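Local coordinates for putative uncharacterized protein (Staphylococcus aureus subsp. aureus Mu50, PDB 3FYM) that is of unknown function but is a putative membrane protein whose soluble helix-turn-helix domain probably binds DNA, at residues Leu22-Ile36 with Glu51-Ile63. Numbering follows the deposited sequence.
With ZN (zinc ion), chain B.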
loop_
_atom_site.group_PDB
_atom_site.type_symbol
_atom_site.label_atom_id
_atom_site.label_comp_id
_atom_site.label_asym_id
_atom_site.label_seq_id
_atom_site.Cartn_x
_atom_site.Cartn_y
_atom_site.Cartn_z
ATOM N N LEU A 22 -2.347 4.045 11.232
ATOM C CA LEU A 22 -2.009 4.214 9.819
ATOM C C LEU A 22 -3.143 4.830 9.039
ATOM O O LEU A 22 -2.898 5.643 8.143
ATOM C CB LEU A 22 -1.572 2.836 9.266
ATOM C CG LEU A 22 -1.054 2.896 7.816
ATOM C CD1 LEU A 22 0.210 3.761 7.687
ATOM C CD2 LEU A 22 -0.753 1.497 7.344
ATOM N N GLU A 23 -4.378 4.483 9.374
ATOM C CA GLU A 23 -5.519 5.158 8.715
ATOM C C GLU A 23 -5.518 6.636 9.014
ATOM O O GLU A 23 -5.760 7.461 8.113
ATOM C CB GLU A 23 -6.820 4.515 9.212
ATOM C CG GLU A 23 -8.136 5.157 8.775
ATOM C CD GLU A 23 -9.284 4.351 9.339
ATOM O OE1 GLU A 23 -9.834 3.475 8.800
ATOM O OE2 GLU A 23 -9.701 4.492 10.558
ATOM N N GLN A 24 -5.236 7.004 10.246
ATOM C CA GLN A 24 -5.129 8.394 10.608
ATOM C C GLN A 24 -4.057 9.097 9.805
ATOM O O GLN A 24 -4.295 10.251 9.394
ATOM C CB GLN A 24 -4.801 8.534 12.099
ATOM C CG GLN A 24 -6.041 8.244 12.968
ATOM C CD GLN A 24 -5.619 8.183 14.440
ATOM O OE1 GLN A 24 -4.457 8.251 14.790
ATOM N NE2 GLN A 24 -6.616 7.993 15.282
ATOM N N ARG A 25 -2.895 8.513 9.673
ATOM C CA ARG A 25 -1.734 9.159 9.027
ATOM C C ARG A 25 -1.878 9.193 7.509
ATOM O O ARG A 25 -1.323 10.110 6.880
ATOM C CB ARG A 25 -0.436 8.463 9.413
ATOM C CG ARG A 25 0.067 8.679 10.819
ATOM C CD ARG A 25 1.147 9.721 10.951
ATOM N NE ARG A 25 1.742 10.446 9.867
ATOM C CZ ARG A 25 2.972 10.527 9.379
ATOM N NH1 ARG A 25 3.329 11.298 8.328
ATOM N NH2 ARG A 25 3.965 9.809 9.933
ATOM N N THR A 26 -2.532 8.216 6.918
ATOM C CA THR A 26 -2.581 8.113 5.458
ATOM C C THR A 26 -3.852 8.682 4.896
ATOM O O THR A 26 -3.944 9.014 3.711
ATOM C CB THR A 26 -2.493 6.671 4.948
ATOM O OG1 THR A 26 -3.487 5.860 5.614
ATOM C CG2 THR A 26 -1.193 6.017 5.352
ATOM N N GLY A 27 -4.924 8.699 5.703
ATOM C CA GLY A 27 -6.243 8.982 5.202
ATOM C C GLY A 27 -6.930 7.926 4.399
ATOM O O GLY A 27 -8.005 8.089 3.812
ATOM N N ILE A 28 -6.500 6.750 4.218
ATOM C CA ILE A 28 -6.875 5.512 3.629
ATOM C C ILE A 28 -7.586 4.686 4.720
ATOM O O ILE A 28 -7.083 4.358 5.773
ATOM C CB ILE A 28 -5.715 4.722 3.023
ATOM C CG1 ILE A 28 -4.908 5.576 2.029
ATOM C CG2 ILE A 28 -6.238 3.466 2.344
ATOM C CD1 ILE A 28 -3.577 4.949 1.638
ATOM N N LYS A 29 -8.791 4.243 4.371
ATOM C CA LYS A 29 -9.591 3.471 5.314
ATOM C C LYS A 29 -8.927 2.141 5.601
ATOM O O LYS A 29 -8.322 1.497 4.730
ATOM C CB LYS A 29 -10.998 3.212 4.781
ATOM C CG LYS A 29 -11.941 4.406 4.929
ATOM C CD LYS A 29 -13.334 4.034 4.456
ATOM C CE LYS A 29 -14.317 5.212 4.482
ATOM N NZ LYS A 29 -15.370 4.920 5.502
ATOM N N ARG A 30 -9.092 1.668 6.839
ATOM C CA ARG A 30 -8.445 0.435 7.301
ATOM C C ARG A 30 -8.768 -0.730 6.394
ATOM O O ARG A 30 -7.899 -1.553 6.177
ATOM C CB ARG A 30 -8.674 0.055 8.791
ATOM C CG ARG A 30 -10.026 -0.374 9.091
ATOM C CD ARG A 30 -10.209 -0.631 10.538
ATOM N NE ARG A 30 -9.364 -1.569 11.282
ATOM C CZ ARG A 30 -8.484 -1.290 12.229
ATOM N NH1 ARG A 30 -8.194 -0.056 12.541
ATOM N NH2 ARG A 30 -7.840 -2.306 12.844
ATOM N N GLU A 31 -10.002 -0.837 5.903
ATOM C CA GLU A 31 -10.331 -1.943 5.000
ATOM C C GLU A 31 -9.365 -1.995 3.848
ATOM O O GLU A 31 -8.920 -3.066 3.420
ATOM C CB GLU A 31 -11.762 -1.778 4.488
ATOM C CG GLU A 31 -12.166 -2.764 3.426
ATOM C CD GLU A 31 -13.483 -2.518 2.748
ATOM O OE1 GLU A 31 -14.203 -1.592 3.155
ATOM O OE2 GLU A 31 -13.825 -3.225 1.769
ATOM N N MET A 32 -9.091 -0.837 3.261
ATOM C CA MET A 32 -8.244 -0.756 2.098
ATOM C C MET A 32 -6.785 -0.984 2.448
ATOM O O MET A 32 -6.059 -1.616 1.691
ATOM C CB MET A 32 -8.452 0.571 1.361
ATOM C CG MET A 32 -9.895 0.853 1.030
ATOM S SD MET A 32 -10.670 -0.508 0.129
ATOM C CE MET A 32 -12.412 -0.050 0.330
ATOM N N LEU A 33 -6.344 -0.491 3.614
ATOM C CA LEU A 33 -4.996 -0.795 4.081
ATOM C C LEU A 33 -4.812 -2.307 4.227
ATOM O O LEU A 33 -3.757 -2.828 3.840
ATOM C CB LEU A 33 -4.713 -0.093 5.432
ATOM C CG LEU A 33 -4.672 1.439 5.349
ATOM C CD1 LEU A 33 -4.635 2.062 6.745
ATOM C CD2 LEU A 33 -3.477 1.946 4.537
ATOM N N VAL A 34 -5.772 -3.012 4.802
ATOM C CA VAL A 34 -5.672 -4.470 4.923
ATOM C C VAL A 34 -5.658 -5.121 3.591
ATOM O O VAL A 34 -4.909 -6.060 3.339
ATOM C CB VAL A 34 -6.767 -4.987 5.869
ATOM C CG1 VAL A 34 -6.798 -6.519 5.869
ATOM C CG2 VAL A 34 -6.533 -4.470 7.298
ATOM N N HIS A 35 -6.511 -4.637 2.638
ATOM C CA HIS A 35 -6.417 -5.183 1.274
ATOM C C HIS A 35 -5.009 -5.003 0.706
ATOM O O HIS A 35 -4.457 -5.966 0.140
ATOM C CB HIS A 35 -7.448 -4.591 0.341
ATOM C CG HIS A 35 -8.866 -4.950 0.606
ATOM N ND1 HIS A 35 -9.244 -6.237 0.944
ATOM C CD2 HIS A 35 -9.993 -4.262 0.561
ATOM C CE1 HIS A 35 -10.570 -6.246 1.103
ATOM N NE2 HIS A 35 -11.093 -5.046 0.867
ATOM N N ILE A 36 -4.413 -3.836 0.875
ATOM C CA ILE A 36 -3.036 -3.681 0.354
ATOM C C ILE A 36 -2.072 -4.624 1.024
ATOM O O ILE A 36 -1.231 -5.230 0.362
ATOM C CB ILE A 36 -2.613 -2.210 0.508
ATOM C CG1 ILE A 36 -3.578 -1.335 -0.290
ATOM C CG2 ILE A 36 -1.153 -2.018 0.115
ATOM C CD1 ILE A 36 -3.622 0.105 0.062
ATOM N N GLU A 51 -1.288 1.924 -6.727
ATOM C CA GLU A 51 0.030 2.534 -6.539
ATOM C C GLU A 51 -0.026 3.716 -5.614
ATOM O O GLU A 51 0.836 3.864 -4.737
ATOM C CB GLU A 51 0.630 2.932 -7.902
ATOM C CG GLU A 51 1.996 3.537 -7.716
ATOM C CD GLU A 51 2.741 3.832 -8.989
ATOM O OE1 GLU A 51 2.372 3.429 -10.068
ATOM O OE2 GLU A 51 3.782 4.432 -8.909
ATOM N N GLY A 52 -1.025 4.610 -5.798
ATOM C CA GLY A 52 -1.099 5.756 -4.931
ATOM C C GLY A 52 -1.311 5.386 -3.465
ATOM O O GLY A 52 -0.755 6.071 -2.582
ATOM N N PHE A 53 -2.080 4.366 -3.198
ATOM C CA PHE A 53 -2.245 3.890 -1.815
ATOM C C PHE A 53 -0.927 3.355 -1.266
ATOM O O PHE A 53 -0.553 3.640 -0.114
ATOM C CB PHE A 53 -3.314 2.840 -1.705
ATOM C CG PHE A 53 -4.720 3.271 -1.921
ATOM C CD1 PHE A 53 -5.698 2.360 -2.242
ATOM C CD2 PHE A 53 -5.122 4.564 -1.775
ATOM C CE1 PHE A 53 -7.030 2.692 -2.321
ATOM C CE2 PHE A 53 -6.478 4.903 -1.860
ATOM C CZ PHE A 53 -7.417 3.968 -2.151
ATOM N N ILE A 54 -0.246 2.517 -2.051
ATOM C CA ILE A 54 1.068 1.999 -1.629
ATOM C C ILE A 54 2.012 3.146 -1.343
ATOM O O ILE A 54 2.761 3.109 -0.369
ATOM C CB ILE A 54 1.614 1.045 -2.706
ATOM C CG1 ILE A 54 0.839 -0.282 -2.714
ATOM C CG2 ILE A 54 3.103 0.771 -2.512
ATOM C CD1 ILE A 54 1.070 -1.111 -3.949
ATOM N N ARG A 55 2.029 4.145 -2.204
ATOM C CA ARG A 55 2.914 5.297 -2.053
ATOM C C ARG A 55 2.656 6.047 -0.749
ATOM O O ARG A 55 3.600 6.414 -0.035
ATOM C CB ARG A 55 2.746 6.221 -3.254
ATOM C CG ARG A 55 3.561 7.449 -3.273
ATOM C CD ARG A 55 3.367 8.253 -4.567
ATOM N NE ARG A 55 3.739 7.419 -5.741
ATOM C CZ ARG A 55 5.001 7.203 -6.107
ATOM N NH1 ARG A 55 5.234 6.417 -7.109
ATOM N NH2 ARG A 55 5.995 7.767 -5.467
ATOM N N LYS A 56 1.388 6.280 -0.433
ATOM C CA LYS A 56 1.088 7.011 0.784
ATOM C C LYS A 56 1.458 6.190 2.010
ATOM O O LYS A 56 2.008 6.714 2.979
ATOM C CB LYS A 56 -0.391 7.398 0.774
ATOM C CG LYS A 56 -0.749 8.272 1.955
ATOM C CD LYS A 56 0.038 9.565 2.016
ATOM C CE LYS A 56 -0.400 10.469 3.152
ATOM N NZ LYS A 56 0.230 11.814 2.988
ATOM N N TYR A 57 1.127 4.892 2.001
ATOM C CA TYR A 57 1.525 3.989 3.076
ATOM C C TYR A 57 3.031 4.058 3.266
ATOM O O TYR A 57 3.546 4.301 4.371
ATOM C CB TYR A 57 0.949 2.621 2.774
ATOM C CG TYR A 57 1.035 1.533 3.787
ATOM C CD1 TYR A 57 2.027 1.413 4.761
ATOM C CD2 TYR A 57 0.097 0.509 3.760
ATOM C CE1 TYR A 57 2.089 0.405 5.642
ATOM C CE2 TYR A 57 0.137 -0.556 4.657
ATOM C CZ TYR A 57 1.130 -0.624 5.593
ATOM O OH TYR A 57 1.237 -1.605 6.509
ATOM N N ALA A 58 3.764 3.781 2.181
ATOM C CA ALA A 58 5.229 3.755 2.230
ATOM C C ALA A 58 5.772 5.032 2.824
ATOM O O ALA A 58 6.665 5.044 3.667
ATOM C CB ALA A 58 5.795 3.481 0.848
ATOM N N SER A 59 5.270 6.179 2.354
ATOM C CA SER A 59 5.819 7.446 2.834
ATOM C C SER A 59 5.592 7.604 4.315
ATOM O O SER A 59 6.499 8.036 5.049
ATOM C CB SER A 59 5.221 8.598 2.011
ATOM O OG SER A 59 3.894 8.854 2.397
ATOM N N VAL A 60 4.421 7.226 4.861
ATOM C CA VAL A 60 4.178 7.332 6.282
ATOM C C VAL A 60 5.117 6.466 7.108
ATOM O O VAL A 60 5.512 6.864 8.227
ATOM C CB VAL A 60 2.685 6.988 6.589
ATOM C CG1 VAL A 60 2.474 6.746 8.073
ATOM C CG2 VAL A 60 1.828 8.129 6.085
ATOM N N VAL A 61 5.491 5.311 6.613
ATOM C CA VAL A 61 6.318 4.391 7.329
ATOM C C VAL A 61 7.803 4.457 6.902
ATOM O O VAL A 61 8.604 3.588 7.232
ATOM C CB VAL A 61 5.805 2.947 7.300
ATOM C CG1 VAL A 61 4.419 2.905 7.928
ATOM C CG2 VAL A 61 5.799 2.334 5.913
ATOM N N ASN A 62 8.202 5.487 6.163
ATOM C CA ASN A 62 9.585 5.765 5.739
ATOM C C ASN A 62 10.214 4.560 5.027
ATOM O O ASN A 62 11.333 4.048 5.209
ATOM C CB ASN A 62 10.437 6.344 6.890
ATOM C CG ASN A 62 10.059 7.769 7.288
ATOM O OD1 ASN A 62 10.441 8.801 6.637
ATOM N ND2 ASN A 62 9.350 7.844 8.404
ATOM N N ILE A 63 9.404 4.174 4.029
ATOM C CA ILE A 63 9.895 3.370 2.952
ATOM C C ILE A 63 9.884 4.221 1.685
ATOM O O ILE A 63 8.846 4.781 1.336
ATOM C CB ILE A 63 9.067 2.082 2.757
ATOM C CG1 ILE A 63 9.211 1.137 3.959
ATOM C CG2 ILE A 63 9.459 1.357 1.476
ATOM C CD1 ILE A 63 8.264 -0.047 3.902
HETATM ZN ZN ZN B . -13.036 -4.707 0.846
HETATM O O HOH W 1 6.048 9.661 8.565
HETATM O O HOH W 2 -13.643 -4.245 -0.996
#
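Leu22 O is gripped twice by Thr26, through its N and, at 2.6 Å, through its OG1, the two donors arriving from opposite faces of the carbonyl plane; both residues pack against helix 51-60. With OG1 lying between backbone N and carbonyl carbon (chi1 52°), the hydroxyl folds back onto its own helix and Thr26 CG2 is left to meet Val60 CG2 at 3.8 Å.

No direct hydrogen bond crosses the contact; carbon packing does most of the work. Leu22 CD2 sits over the centre of the Tyr57 ring, 3.4 Å from its centroid and 14° off the normal, a close CH-pi contact, while Leu33 CD2 comes to Tyr57 CD2 obliquely. Leu8 and Arg12 of helix 4-14 also touch this tyrosine, and its OH is hydrogen-bonded to Glu37. Val60 CG1 touches both Leu22 CD1 and Arg25 CB, 3.6 Å from the latter, and lies over one face of the Arg25 guanidinium, which the bends at chi2 and chi3 bring there. A water bridges that group's NH2 to Val60 O.

Farther along, Ile28 CG2 lies over one face of the Phe53 ring, Ile28 CD1 reaches Phe53 CD2 at 3.8 Å, and Met32 CB approaches obliquely. In one of its two modelled positions Ile36 brings CD1 to Phe53 CB and CG2 to Ile54 CG1. The aliphatic part of Lys56 lies by the turn, near Thr26.

On helix 30-37, away from this interface, Glu31 OE2 and His35 NE2 bind a zinc ion together with a water, and Glu40 holds His35 ND1. Two short helices joined by a tight turn with Gly27 at positive phi, braced by a third lying roughly at right angles to both, form the core of a helix-turn-helix domain, consistent with DNA binding.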